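Local coordinates for putative lipoprotein (Parabacteroides distasonis, PDB 4FVS) that is of unknown function but, as a putative exported lipoprotein with a YmcC-like fold in the LolA/LolB clan, may bind lipid, at residues 83-88 with 166-171; 77-82 with 121-126; 150-155 with 192-197; 157-162 with 209-214; 59-64 with 87-92. One frame throughout, in Å; residues are numbered along the deposited sequence.

Overall arrangement
Interactions 3 and 4 join strands of a strongly curved antiparallel array. Interactions 1, 2 and 5 set a helical turn or a 3-10 segment against its strands. All five rest mainly on apolar or van der Waals packing. Interactions 1 and 2 are buried, and they touch through Leu83 and Val125. Interaction 5 is partly buried and shares Gly87 and Val88 with interaction 1. It adds a selenomethionine over an amide. Interactions 3 and 4 are also partly buried, with centres about 4 Å apart. They use two neighbouring strand pairs, 132-154 with 157-171 and 192-200 with 205-214. Here methyl and ring packing is joined by threonine hydrogen bonds and by a salt bridge within 192-197.

Interaction 1. Residues 83-88 with 166-171; sequences LSYPGV and YNIATR
The CD1 methyl of Ile168 touches two side chains of 83-88. CD1 lies 3.6 Å from Tyr85 OH and 3.8 Å from Leu83 CD2. Tyr85 and Ile168 point at each other, and the phenol oxygen meets the isoleucine methyl. Ile168 CG1 is anti to its backbone N (chi1 -173°), which carries CD1 out from the strand. The second meeting is between two tyrosines. Tyr166 OH approaches Tyr85 CE2 at 3.9 Å, obliquely to the ring and through van der Waals contact. With CG of Tyr85 between its backbone N and carbonyl carbon (chi1 58°), the ring is directed toward the strand.

The contact places a short helical turn against the inner side of a curved strand array, an arrangement consistent with the open barrels of the LolA/LolB clan. Tyr85 is the N-cap residue of helix 86-89, and Val88 N bonds to Tyr85 O at 3.1 Å. Just before it, Ser84 is the centre of an inverse gamma turn, closed by a weak bond from Tyr85 N to Leu83 O. Ser84 OG is in turn hydrogen-bonded to Tyr53 OH and Glu81 O. The Tyr85 ring also packs on Gln198, Ser207 and Thr209. Strand 157-171 is itself held by backbone bonds of Tyr166 with Gly183 and of Ile168 with Gly181.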
# COMPACT_ATOMS: atom_id res chain seq x y z
N LEU A 83 -1.33 -1.26 4.08
CA LEU A 83 -1.49 -0.80 5.46
C LEU A 83 -0.66 0.46 5.76
O LEU A 83 -0.48 0.81 6.93
CB LEU A 83 -1.13 -1.90 6.46
CG LEU A 83 -1.81 -3.28 6.26
CD1 LEU A 83 -1.26 -4.26 7.21
CD2 LEU A 83 -3.31 -3.21 6.44
N SER A 84 -0.20 1.17 4.70
CA SER A 84 0.52 2.45 4.74
C SER A 84 -0.44 3.59 5.09
O SER A 84 -0.64 4.51 4.26
CB SER A 84 1.15 2.75 3.38
OG SER A 84 2.03 1.74 2.92
N TYR A 85 -1.12 3.51 6.25
CA TYR A 85 -2.09 4.56 6.57
C TYR A 85 -2.12 4.79 8.05
O TYR A 85 -1.80 3.86 8.80
CB TYR A 85 -3.49 4.25 6.01
CG TYR A 85 -4.12 2.94 6.46
CD1 TYR A 85 -4.85 2.88 7.65
CD2 TYR A 85 -4.11 1.82 5.63
CE1 TYR A 85 -5.48 1.70 8.04
CE2 TYR A 85 -4.78 0.65 6.00
CZ TYR A 85 -5.46 0.60 7.20
OH TYR A 85 -6.14 -0.53 7.58
N PRO A 86 -2.54 6.02 8.47
CA PRO A 86 -2.54 6.39 9.90
C PRO A 86 -3.12 5.35 10.88
O PRO A 86 -2.50 5.12 11.89
CB PRO A 86 -3.38 7.65 9.90
CG PRO A 86 -3.11 8.28 8.60
CD PRO A 86 -2.92 7.18 7.63
N GLY A 87 -4.27 4.73 10.59
CA GLY A 87 -4.86 3.71 11.47
C GLY A 87 -3.94 2.58 11.92
O GLY A 87 -4.01 2.13 13.08
N VAL A 88 -3.08 2.09 11.00
CA VAL A 88 -2.07 1.04 11.22
C VAL A 88 -0.73 1.69 11.76
O VAL A 88 -0.23 1.29 12.81
CB VAL A 88 -1.83 0.20 9.92
CG1 VAL A 88 -0.62 -0.73 10.03
CG2 VAL A 88 -3.05 -0.60 9.51
N TYR A 166 -11.08 -2.69 -1.32
CA TYR A 166 -10.77 -3.91 -0.55
C TYR A 166 -11.55 -3.85 0.76
O TYR A 166 -11.85 -2.76 1.23
CB TYR A 166 -9.25 -4.06 -0.29
CG TYR A 166 -8.68 -2.98 0.62
CD1 TYR A 166 -8.78 -3.09 2.01
CD2 TYR A 166 -8.11 -1.82 0.10
CE1 TYR A 166 -8.37 -2.05 2.86
CE2 TYR A 166 -7.68 -0.78 0.93
CZ TYR A 166 -7.83 -0.89 2.31
OH TYR A 166 -7.45 0.13 3.15
N ASN A 167 -11.87 -5.00 1.35
CA ASN A 167 -12.46 -5.10 2.68
C ASN A 167 -11.36 -5.48 3.65
O ASN A 167 -10.43 -6.20 3.28
CB ASN A 167 -13.61 -6.10 2.74
CG ASN A 167 -14.89 -5.67 2.08
OD1 ASN A 167 -15.24 -4.51 1.96
ND2 ASN A 167 -15.68 -6.64 1.73
N ILE A 168 -11.44 -4.98 4.88
CA ILE A 168 -10.45 -5.29 5.91
C ILE A 168 -11.19 -5.77 7.17
O ILE A 168 -12.32 -5.38 7.44
CB ILE A 168 -9.45 -4.11 6.22
CG1 ILE A 168 -8.32 -4.53 7.19
CG2 ILE A 168 -10.14 -2.83 6.69
CD1 ILE A 168 -7.04 -3.92 6.89
N ALA A 169 -10.54 -6.68 7.89
CA ALA A 169 -10.99 -7.23 9.16
C ALA A 169 -9.77 -7.38 10.04
O ALA A 169 -8.79 -7.95 9.58
CB ALA A 169 -11.71 -8.55 8.95
N THR A 170 -9.79 -6.80 11.27
CA THR A 170 -8.66 -6.79 12.21
C THR A 170 -9.07 -7.47 13.53
O THR A 170 -9.97 -7.00 14.24
CB THR A 170 -8.17 -5.35 12.43
OG1 THR A 170 -7.99 -4.70 11.17
CG2 THR A 170 -6.88 -5.27 13.23
N ARG A 171 -8.38 -8.61 13.83
CA ARG A 171 -8.51 -9.47 15.01
C ARG A 171 -7.32 -9.31 15.93
O ARG A 171 -6.20 -9.11 15.45
CB ARG A 171 -8.63 -10.94 14.61
CG ARG A 171 -9.88 -11.25 13.84
CD ARG A 171 -9.88 -12.67 13.36
NE ARG A 171 -10.35 -13.58 14.40
CZ ARG A 171 -9.56 -14.39 15.10
NH1 ARG A 171 -8.25 -14.41 14.87
NH2 ARG A 171 -10.08 -15.18 16.02

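Interaction 2. Residues 77-82 with 121-126; sequences LDSKET and DEASVK
A 3-10 turn inside the curved strand array carries this contact, with Ser79 at its start facing Ala123 and Val125 of strand 123-129. The turn, 79-82, follows directly on strand 74-78. Two backbone bonds of the 3-10 spacing shape it: Glu81 N to Asp78 O and Thr82 N to Ser79 O, both 3.2 Å. The strands curve round this non-strand element, so the turn meets side chains on the concave face of the array.

Ala123 and Val125 are two apart on their strand, so their side chains leave it on the same side, toward the turn. The bond from CA to CB of Ser79 points at them in return. Its hydroxyl sits between the backbone N and the carbonyl carbon (chi1 52°), which brings OG over to the Val125 side. There it meets CG1 of Val125. This is a van der Waals meeting and not a polar bond, for the hydroxyl has its own partner: Ser79 OG gives a hydrogen bond to Asn101 O. The backbone of Ser79 is also bonded to Asn101. Asn101 thus holds both the main chain and the buried hydroxyl.

Within the array the strand pairs with strand 132-154, Ala123 with Ile141 and Val125 with Met139. The other methyl of Val125, CG2, touches Leu83 CD1 at 4.0 Å. Ala123 CB rests on Ser79 CB at 3.7 Å, with Ser79 OG slightly further off at 4.0 Å.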
# COMPACT_ATOMS: atom_id res chain seq x y z
N LEU A 77 3.21 -6.73 -5.40
CA LEU A 77 3.77 -5.84 -4.39
C LEU A 77 3.49 -6.42 -3.00
O LEU A 77 2.43 -7.01 -2.81
CB LEU A 77 3.12 -4.46 -4.57
CG LEU A 77 3.55 -3.30 -3.66
CD1 LEU A 77 5.03 -2.94 -3.85
CD2 LEU A 77 2.70 -2.09 -3.93
N ASP A 78 4.43 -6.24 -2.03
CA ASP A 78 4.21 -6.72 -0.67
C ASP A 78 2.94 -6.05 -0.10
O ASP A 78 2.80 -4.82 -0.17
CB ASP A 78 5.44 -6.46 0.24
CG ASP A 78 5.59 -7.44 1.41
OD1 ASP A 78 4.54 -7.90 1.95
OD2 ASP A 78 6.74 -7.70 1.82
N SER A 79 2.01 -6.89 0.41
CA SER A 79 0.70 -6.48 0.94
C SER A 79 0.77 -5.48 2.11
O SER A 79 -0.26 -4.87 2.40
CB SER A 79 -0.14 -7.69 1.36
OG SER A 79 0.53 -8.57 2.24
N LYS A 80 1.95 -5.23 2.72
CA LYS A 80 2.12 -4.28 3.83
C LYS A 80 1.94 -2.83 3.33
O LYS A 80 1.59 -1.94 4.12
CB LYS A 80 3.47 -4.44 4.58
CG LYS A 80 4.75 -4.20 3.80
CD LYS A 80 5.93 -4.25 4.71
CE LYS A 80 7.22 -4.45 4.00
NZ LYS A 80 8.31 -4.76 4.97
N GLU A 81 2.14 -2.61 2.01
CA GLU A 81 1.94 -1.31 1.34
C GLU A 81 0.45 -0.87 1.43
O GLU A 81 0.16 0.33 1.46
CB GLU A 81 2.40 -1.41 -0.12
CG GLU A 81 2.48 -0.11 -0.89
CD GLU A 81 3.55 0.92 -0.56
OE1 GLU A 81 4.05 0.95 0.59
OE2 GLU A 81 3.84 1.75 -1.46
N THR A 82 -0.48 -1.84 1.52
CA THR A 82 -1.92 -1.64 1.66
C THR A 82 -2.22 -1.00 3.06
O THR A 82 -3.21 -0.27 3.19
CB THR A 82 -2.69 -3.00 1.40
OG1 THR A 82 -2.60 -3.32 0.01
CG2 THR A 82 -4.16 -2.94 1.74
N ASP A 121 -5.54 -11.33 -5.65
CA ASP A 121 -5.03 -12.12 -4.54
C ASP A 121 -5.55 -11.57 -3.23
O ASP A 121 -5.74 -10.37 -3.13
CB ASP A 121 -3.49 -12.06 -4.53
CG ASP A 121 -2.78 -12.74 -5.66
OD1 ASP A 121 -3.21 -13.85 -6.06
OD2 ASP A 121 -1.71 -12.26 -6.05
N GLU A 122 -5.76 -12.40 -2.23
CA GLU A 122 -6.12 -11.91 -0.90
C GLU A 122 -4.88 -11.83 -0.03
O GLU A 122 -3.90 -12.55 -0.25
CB GLU A 122 -7.16 -12.80 -0.22
CG GLU A 122 -8.54 -12.61 -0.80
CD GLU A 122 -9.63 -13.40 -0.10
OE1 GLU A 122 -9.31 -14.31 0.70
OE2 GLU A 122 -10.81 -13.08 -0.37
N ALA A 123 -4.98 -11.06 1.03
CA ALA A 123 -3.92 -10.93 2.00
C ALA A 123 -4.45 -11.18 3.40
O ALA A 123 -5.54 -10.74 3.75
CB ALA A 123 -3.31 -9.54 1.91
N SER A 124 -3.71 -11.92 4.19
CA SER A 124 -4.00 -12.11 5.60
C SER A 124 -2.66 -12.17 6.27
O SER A 124 -1.97 -13.20 6.29
CB SER A 124 -4.89 -13.31 5.89
OG SER A 124 -5.18 -13.42 7.28
N VAL A 125 -2.24 -10.98 6.69
CA VAL A 125 -0.95 -10.77 7.30
C VAL A 125 -1.08 -10.80 8.83
O VAL A 125 -2.16 -10.99 9.38
CB VAL A 125 -0.31 -9.46 6.79
CG1 VAL A 125 -0.15 -9.49 5.28
CG2 VAL A 125 -1.08 -8.21 7.26
N LYS A 126 0.06 -10.65 9.49
CA LYS A 126 0.09 -10.52 10.92
C LYS A 126 1.01 -9.36 11.28
O LYS A 126 2.16 -9.29 10.82
CB LYS A 126 0.51 -11.81 11.58
CG LYS A 126 -0.10 -11.93 12.96
CD LYS A 126 0.25 -13.19 13.65
CE LYS A 126 -0.31 -14.39 12.94
NZ LYS A 126 -1.74 -14.66 13.17

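Interaction 3. Residues 150-155 with 192-197; sequences ESITTP and GLVRTE
Arg195 starts at the apolar contact and ends in a salt bridge. Its CB lies 4.4 Å from Ile152 CG2, a loose touch between strands 132-154 and 192-200. Strands 157-171 and 179-188 come between these two in the order of the array. The side chains therefore meet across the inside of its curve, as strands two places removed can do when an antiparallel array bends strongly. From CB the arginine chain runs out fully extended, and the side chain packs on Trp186, Tyr208 and Val210.

At the tip NE and NH2 both grip one oxygen, Glu197 OE2. The NE to OE2 bond is 2.9 Å and the NH2 to OE2 bond of Arg195 and Glu197 is 3.0 Å. The carboxylate comes in at the guanidinium edge, in its plane, and OE2 is met on its anti side. The two grips on one atom should steady the rotation of the guanidinium. Glu197 OE1 has a separate hydrogen bond with Tyr199 OH.

Behind the arginine the strand changes direction. Val194 and Arg195 make a classic beta bulge opposite Trp186, and the side chains of both are set toward 150-155. Val194 does most of the packing. Its CG1 is anti to the backbone N (chi1 174°) and touches two methyls of 150-155. Ile152 and Val194 run antiparallel alongside each other, with Ile152 CG2 3.8 Å from Val194 CG1. Thr154 CG2 approaches the same Val194 CG1 at 3.7 Å.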
# COMPACT_ATOMS: atom_id res chain seq x y z
N GLU A 150 -9.30 6.53 -13.13
CA GLU A 150 -9.56 7.97 -13.17
C GLU A 150 -8.28 8.74 -12.95
O GLU A 150 -7.32 8.21 -12.44
CB GLU A 150 -10.66 8.44 -12.19
CG GLU A 150 -10.42 8.22 -10.70
CD GLU A 150 -11.41 8.93 -9.80
OE1 GLU A 150 -11.74 10.10 -10.07
OE2 GLU A 150 -11.82 8.32 -8.78
N SER A 151 -8.28 9.99 -13.40
CA SER A 151 -7.16 10.91 -13.27
C SER A 151 -7.24 11.59 -11.92
O SER A 151 -8.30 12.11 -11.55
CB SER A 151 -7.18 11.94 -14.39
OG SER A 151 -6.03 12.77 -14.34
N ILE A 152 -6.12 11.55 -11.17
CA ILE A 152 -5.99 12.11 -9.82
C ILE A 152 -4.88 13.14 -9.82
O ILE A 152 -3.79 12.88 -10.34
CB ILE A 152 -5.74 10.97 -8.79
CG1 ILE A 152 -6.94 10.02 -8.70
CG2 ILE A 152 -5.32 11.47 -7.40
CD1 ILE A 152 -8.33 10.61 -8.32
N THR A 153 -5.15 14.30 -9.20
CA THR A 153 -4.17 15.37 -9.07
C THR A 153 -3.81 15.50 -7.59
O THR A 153 -4.69 15.61 -6.73
CB THR A 153 -4.70 16.68 -9.68
OG1 THR A 153 -4.99 16.47 -11.07
CG2 THR A 153 -3.73 17.84 -9.51
N THR A 154 -2.51 15.44 -7.30
CA THR A 154 -1.94 15.61 -5.95
C THR A 154 -0.82 16.67 -6.04
O THR A 154 -0.47 17.06 -7.16
CB THR A 154 -1.40 14.27 -5.38
OG1 THR A 154 -0.15 13.96 -5.99
CG2 THR A 154 -2.39 13.11 -5.46
N PRO A 155 -0.19 17.10 -4.91
CA PRO A 155 0.93 18.07 -5.03
C PRO A 155 2.12 17.51 -5.85
O PRO A 155 2.97 18.30 -6.25
CB PRO A 155 1.33 18.32 -3.57
CG PRO A 155 0.12 17.96 -2.76
CD PRO A 155 -0.46 16.77 -3.49
N GLY A 192 3.08 3.74 -8.38
CA GLY A 192 2.45 2.95 -7.34
C GLY A 192 1.30 3.73 -6.76
O GLY A 192 0.58 4.37 -7.52
N LEU A 193 1.15 3.72 -5.43
CA LEU A 193 0.07 4.43 -4.73
C LEU A 193 0.20 5.95 -4.88
O LEU A 193 1.24 6.50 -4.53
CB LEU A 193 0.02 4.06 -3.22
CG LEU A 193 -0.32 2.64 -2.88
CD1 LEU A 193 -0.20 2.39 -1.41
CD2 LEU A 193 -1.71 2.26 -3.37
N VAL A 194 -0.88 6.59 -5.36
CA VAL A 194 -1.05 8.04 -5.56
C VAL A 194 -1.97 8.60 -4.44
O VAL A 194 -1.66 9.63 -3.82
CB VAL A 194 -1.61 8.35 -6.99
CG1 VAL A 194 -1.94 9.82 -7.17
CG2 VAL A 194 -0.63 7.88 -8.06
N ARG A 195 -3.09 7.89 -4.20
CA ARG A 195 -4.05 8.22 -3.16
C ARG A 195 -4.65 6.96 -2.55
O ARG A 195 -4.84 5.97 -3.25
CB ARG A 195 -5.16 9.10 -3.73
CG ARG A 195 -6.15 9.58 -2.68
CD ARG A 195 -7.29 10.39 -3.24
NE ARG A 195 -8.23 10.73 -2.18
CZ ARG A 195 -8.13 11.81 -1.40
NH1 ARG A 195 -7.16 12.69 -1.61
NH2 ARG A 195 -9.01 12.02 -0.44
N THR A 196 -4.91 6.99 -1.24
CA THR A 196 -5.59 5.89 -0.54
C THR A 196 -6.64 6.51 0.40
O THR A 196 -6.46 7.64 0.88
CB THR A 196 -4.64 4.93 0.19
OG1 THR A 196 -4.08 5.52 1.36
CG2 THR A 196 -3.54 4.38 -0.68
N GLU A 197 -7.77 5.81 0.62
CA GLU A 197 -8.82 6.21 1.55
C GLU A 197 -9.22 5.03 2.41
O GLU A 197 -9.25 3.90 1.91
CB GLU A 197 -10.03 6.74 0.82
CG GLU A 197 -9.80 8.10 0.20
CD GLU A 197 -10.96 8.63 -0.61
OE1 GLU A 197 -12.03 7.97 -0.64
OE2 GLU A 197 -10.78 9.68 -1.26

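Interaction 4. Residues 157-162 with 209-214; sequences GTFDCA and TVLEEL
Leu211 O accepts a hydrogen bond from Thr154 OG1, close beside the place where the Leu211 side chain meets Phe159. The same threonine oxygen takes a hydrogen bond from Ala156 N, so it bridges the turn before Gly157 and strand 205-214. The Leu211 backbone also pairs with Val194.

The packing itself is apolar. Leu211 CD2 lies 3.8 Å from Phe159 CZ and 4.1 Å from Phe159 CE1, so one methyl meets the far end of the ring obliquely. The two side chains cross at about a right angle. The leucine's CG is anti to the backbone N (chi1 176°), and the turn at chi2 (72°) then brings CD2 over to the ring. Leu214 adds a looser touch, with its CD2 at 4.5 Å from Phe159 CE2.

Leu211 and Leu214 are three residues apart, which in a regular strand would set them on opposite sides. Here Glu212 and Glu213 form a classic beta bulge opposite Val17. The extra residue brings both leucines round toward Phe159 and turns both glutamates away from it. Glu212 OE2 is held by Tyr21 OH. Trp16 packs on both leucines, and Ser188 and Thr154 pack on Phe159.

Strands 179-188 and 192-200 stand between the two partners in the strand order. Contact between inward side chains over such a gap is what a strongly curved antiparallel array gives, and it fits the open barrel expected for a member of the LolA/LolB clan.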
# COMPACT_ATOMS: atom_id res chain seq x y z
N GLY A 157 1.74 15.88 -8.80
CA GLY A 157 1.32 16.01 -10.19
C GLY A 157 -0.02 15.38 -10.47
O GLY A 157 -0.80 15.15 -9.54
N THR A 158 -0.30 15.09 -11.76
CA THR A 158 -1.55 14.45 -12.20
C THR A 158 -1.22 13.06 -12.78
O THR A 158 -0.27 12.92 -13.57
CB THR A 158 -2.30 15.37 -13.17
OG1 THR A 158 -2.52 16.61 -12.49
CG2 THR A 158 -3.62 14.79 -13.63
N PHE A 159 -1.96 12.03 -12.33
CA PHE A 159 -1.69 10.65 -12.70
C PHE A 159 -2.94 9.88 -13.10
O PHE A 159 -3.98 10.04 -12.45
CB PHE A 159 -1.04 9.91 -11.50
CG PHE A 159 0.11 10.62 -10.82
CD1 PHE A 159 -0.12 11.55 -9.80
CD2 PHE A 159 1.43 10.38 -11.19
CE1 PHE A 159 0.93 12.23 -9.19
CE2 PHE A 159 2.49 11.05 -10.58
CZ PHE A 159 2.24 11.97 -9.58
N ASP A 160 -2.83 9.04 -14.16
CA ASP A 160 -3.94 8.18 -14.58
C ASP A 160 -3.85 6.95 -13.71
O ASP A 160 -2.81 6.28 -13.70
CB ASP A 160 -3.94 7.85 -16.09
CG ASP A 160 -5.28 7.42 -16.69
OD1 ASP A 160 -6.34 7.93 -16.23
OD2 ASP A 160 -5.28 6.70 -17.70
N CYS A 161 -4.86 6.73 -12.88
CA CYS A 161 -4.86 5.66 -11.90
C CYS A 161 -5.93 4.63 -12.16
O CYS A 161 -6.86 4.85 -12.92
CB CYS A 161 -5.05 6.24 -10.50
SG CYS A 161 -3.86 7.51 -10.05
N ALA A 162 -5.80 3.54 -11.43
CA ALA A 162 -6.73 2.46 -11.26
C ALA A 162 -7.22 2.56 -9.84
O ALA A 162 -6.40 2.75 -8.94
CB ALA A 162 -6.05 1.14 -11.53
N THR A 209 -4.36 9.01 2.39
CA THR A 209 -2.94 9.30 2.12
C THR A 209 -2.84 9.89 0.70
O THR A 209 -3.67 9.57 -0.17
CB THR A 209 -2.00 8.09 2.32
OG1 THR A 209 -1.98 7.28 1.15
CG2 THR A 209 -2.29 7.28 3.57
N VAL A 210 -1.86 10.77 0.49
CA VAL A 210 -1.62 11.38 -0.81
C VAL A 210 -0.13 11.39 -1.08
O VAL A 210 0.66 11.57 -0.14
CB VAL A 210 -2.21 12.82 -0.99
CG1 VAL A 210 -3.70 12.80 -1.20
CG2 VAL A 210 -1.86 13.73 0.16
N LEU A 211 0.23 11.21 -2.38
CA LEU A 211 1.59 11.32 -2.87
C LEU A 211 1.89 12.80 -3.01
O LEU A 211 1.22 13.51 -3.77
CB LEU A 211 1.74 10.56 -4.19
CG LEU A 211 3.10 10.65 -4.88
CD1 LEU A 211 4.17 9.85 -4.15
CD2 LEU A 211 2.98 10.23 -6.32
N GLU A 212 2.85 13.30 -2.24
CA GLU A 212 3.16 14.74 -2.22
C GLU A 212 4.42 15.10 -3.03
O GLU A 212 4.50 16.19 -3.57
CB GLU A 212 3.32 15.22 -0.78
CG GLU A 212 2.14 14.90 0.12
CD GLU A 212 1.28 16.06 0.58
OE1 GLU A 212 1.74 17.22 0.50
OE2 GLU A 212 0.17 15.79 1.08
N GLU A 213 5.42 14.21 -3.07
CA GLU A 213 6.68 14.44 -3.76
C GLU A 213 7.12 13.20 -4.50
O GLU A 213 6.90 12.09 -4.02
CB GLU A 213 7.78 14.83 -2.77
CG GLU A 213 7.67 16.20 -2.14
CD GLU A 213 8.66 17.17 -2.70
OE1 GLU A 213 9.88 16.95 -2.56
OE2 GLU A 213 8.20 18.18 -3.30
N LEU A 214 7.78 13.39 -5.66
CA LEU A 214 8.35 12.31 -6.46
C LEU A 214 9.44 12.90 -7.37
O LEU A 214 9.14 13.68 -8.26
CB LEU A 214 7.27 11.55 -7.25
CG LEU A 214 7.74 10.45 -8.23
CD1 LEU A 214 8.32 9.26 -7.50
CD2 LEU A 214 6.60 10.00 -9.07

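Interaction 5. Residues 59-64 with 87-92; sequences TIVNKG and GVVSEM
Val61 and Asn62 form the close part of this contact, packed on Val89 and on Met92, which is present as selenomethionine. Val61 CG2 lies 3.8 Å from Val89 CG1, and the two side chains cross at about a right angle. The same Val61 CG2 is 3.9 Å from Val89 O. Val61 CB also meets a backbone oxygen, Met92 O, at 3.6 Å.

The selenium sits above the flat amide of Asn62, not at its rim, 3.9 Å from Asn62 CG. The straight chain of Met92 beyond CG (chi2 -174°) brings SE there. Asn62 cannot turn easily, for its amide is held at both ends. Its ND2 gives hydrogen bonds to Asn93 O and Val96 O, and its OD1 is bonded to Tyr51 OH. These bonds keep the buried amide satisfied and present its face to the selenium.

The outer side is looser. Ile60 and Lys63 turn to solvent on the strand, as do Ser90 and Glu91 in 87-92. Glu91 forms a salt bridge with Lys137, and Ser90 OG bonds back to Pro86 O.

Val61 and Asn62 make a classic beta bulge opposite Tyr53, where the strand changes direction. Both side chains are thereby set toward 87-92, and the bulge packs strand 60-71 against the short helix 86-89 and the residues that follow it.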
# COMPACT_ATOMS: atom_id res chain seq x y z
N THR A 59 10.19 12.18 14.36
CA THR A 59 10.68 10.97 15.03
C THR A 59 10.25 9.72 14.23
O THR A 59 9.15 9.68 13.70
CB THR A 59 10.19 10.92 16.48
OG1 THR A 59 8.78 11.14 16.51
CG2 THR A 59 10.86 11.92 17.38
N ILE A 60 11.14 8.72 14.12
CA ILE A 60 10.91 7.48 13.37
C ILE A 60 9.91 6.59 14.13
O ILE A 60 10.07 6.38 15.34
CB ILE A 60 12.25 6.73 13.11
CG1 ILE A 60 13.29 7.66 12.45
CG2 ILE A 60 12.01 5.47 12.25
CD1 ILE A 60 14.73 7.29 12.66
N VAL A 61 8.90 6.05 13.41
CA VAL A 61 7.89 5.16 13.99
C VAL A 61 8.06 3.78 13.36
O VAL A 61 7.70 2.79 13.98
CB VAL A 61 6.43 5.67 13.89
CG1 VAL A 61 6.33 7.08 14.42
CG2 VAL A 61 5.88 5.59 12.47
N ASN A 62 8.60 3.69 12.15
CA ASN A 62 8.87 2.41 11.49
C ASN A 62 9.79 2.63 10.34
O ASN A 62 9.76 3.67 9.70
CB ASN A 62 7.59 1.70 11.01
CG ASN A 62 7.72 0.19 10.97
OD1 ASN A 62 7.70 -0.45 9.90
ND2 ASN A 62 7.85 -0.41 12.15
N LYS A 63 10.61 1.63 10.08
CA LYS A 63 11.55 1.62 8.98
C LYS A 63 11.69 0.18 8.53
O LYS A 63 11.56 -0.74 9.34
CB LYS A 63 12.92 2.27 9.35
CG LYS A 63 13.65 1.62 10.52
CD LYS A 63 15.09 2.05 10.64
CE LYS A 63 15.84 1.27 11.71
NZ LYS A 63 15.62 1.81 13.08
N GLY A 64 11.90 0.00 7.23
CA GLY A 64 12.05 -1.30 6.61
C GLY A 64 12.24 -1.18 5.12
O GLY A 64 12.52 -0.09 4.62
N GLY A 87 -4.27 4.73 10.59
CA GLY A 87 -4.86 3.71 11.47
C GLY A 87 -3.94 2.58 11.92
O GLY A 87 -4.01 2.13 13.08
N VAL A 88 -3.08 2.09 11.00
CA VAL A 88 -2.07 1.04 11.22
C VAL A 88 -0.73 1.69 11.76
O VAL A 88 -0.23 1.29 12.81
CB VAL A 88 -1.83 0.20 9.92
CG1 VAL A 88 -0.62 -0.73 10.03
CG2 VAL A 88 -3.05 -0.60 9.51
N VAL A 89 -0.18 2.68 11.00
CA VAL A 89 1.12 3.36 11.22
C VAL A 89 1.20 4.06 12.63
O VAL A 89 2.30 4.09 13.20
CB VAL A 89 1.47 4.35 10.07
CG1 VAL A 89 2.76 5.11 10.35
CG2 VAL A 89 1.59 3.62 8.73
N SER A 90 0.07 4.57 13.19
CA SER A 90 0.02 5.20 14.52
C SER A 90 0.27 4.13 15.62
O SER A 90 1.00 4.36 16.59
CB SER A 90 -1.32 5.90 14.74
OG SER A 90 -2.43 5.03 14.62
N GLU A 91 -0.32 2.94 15.41
CA GLU A 91 -0.16 1.76 16.26
C GLU A 91 1.26 1.16 16.06
O GLU A 91 1.41 -0.08 16.05
CB GLU A 91 -1.27 0.74 15.88
CG GLU A 91 -2.67 1.12 16.33
CD GLU A 91 -2.84 1.02 17.83
OE1 GLU A 91 -3.17 -0.08 18.31
OE2 GLU A 91 -2.56 2.03 18.53
N MSE A 92 2.31 2.02 15.87
CA MSE A 92 3.60 1.47 15.52
C MSE A 92 4.80 2.15 16.13
O MSE A 92 4.88 3.38 16.27
CB MSE A 92 3.81 1.52 14.02
CG MSE A 92 3.38 0.30 13.31
SE MSE A 92 3.92 0.58 11.49
CE MSE A 92 3.37 -1.01 10.58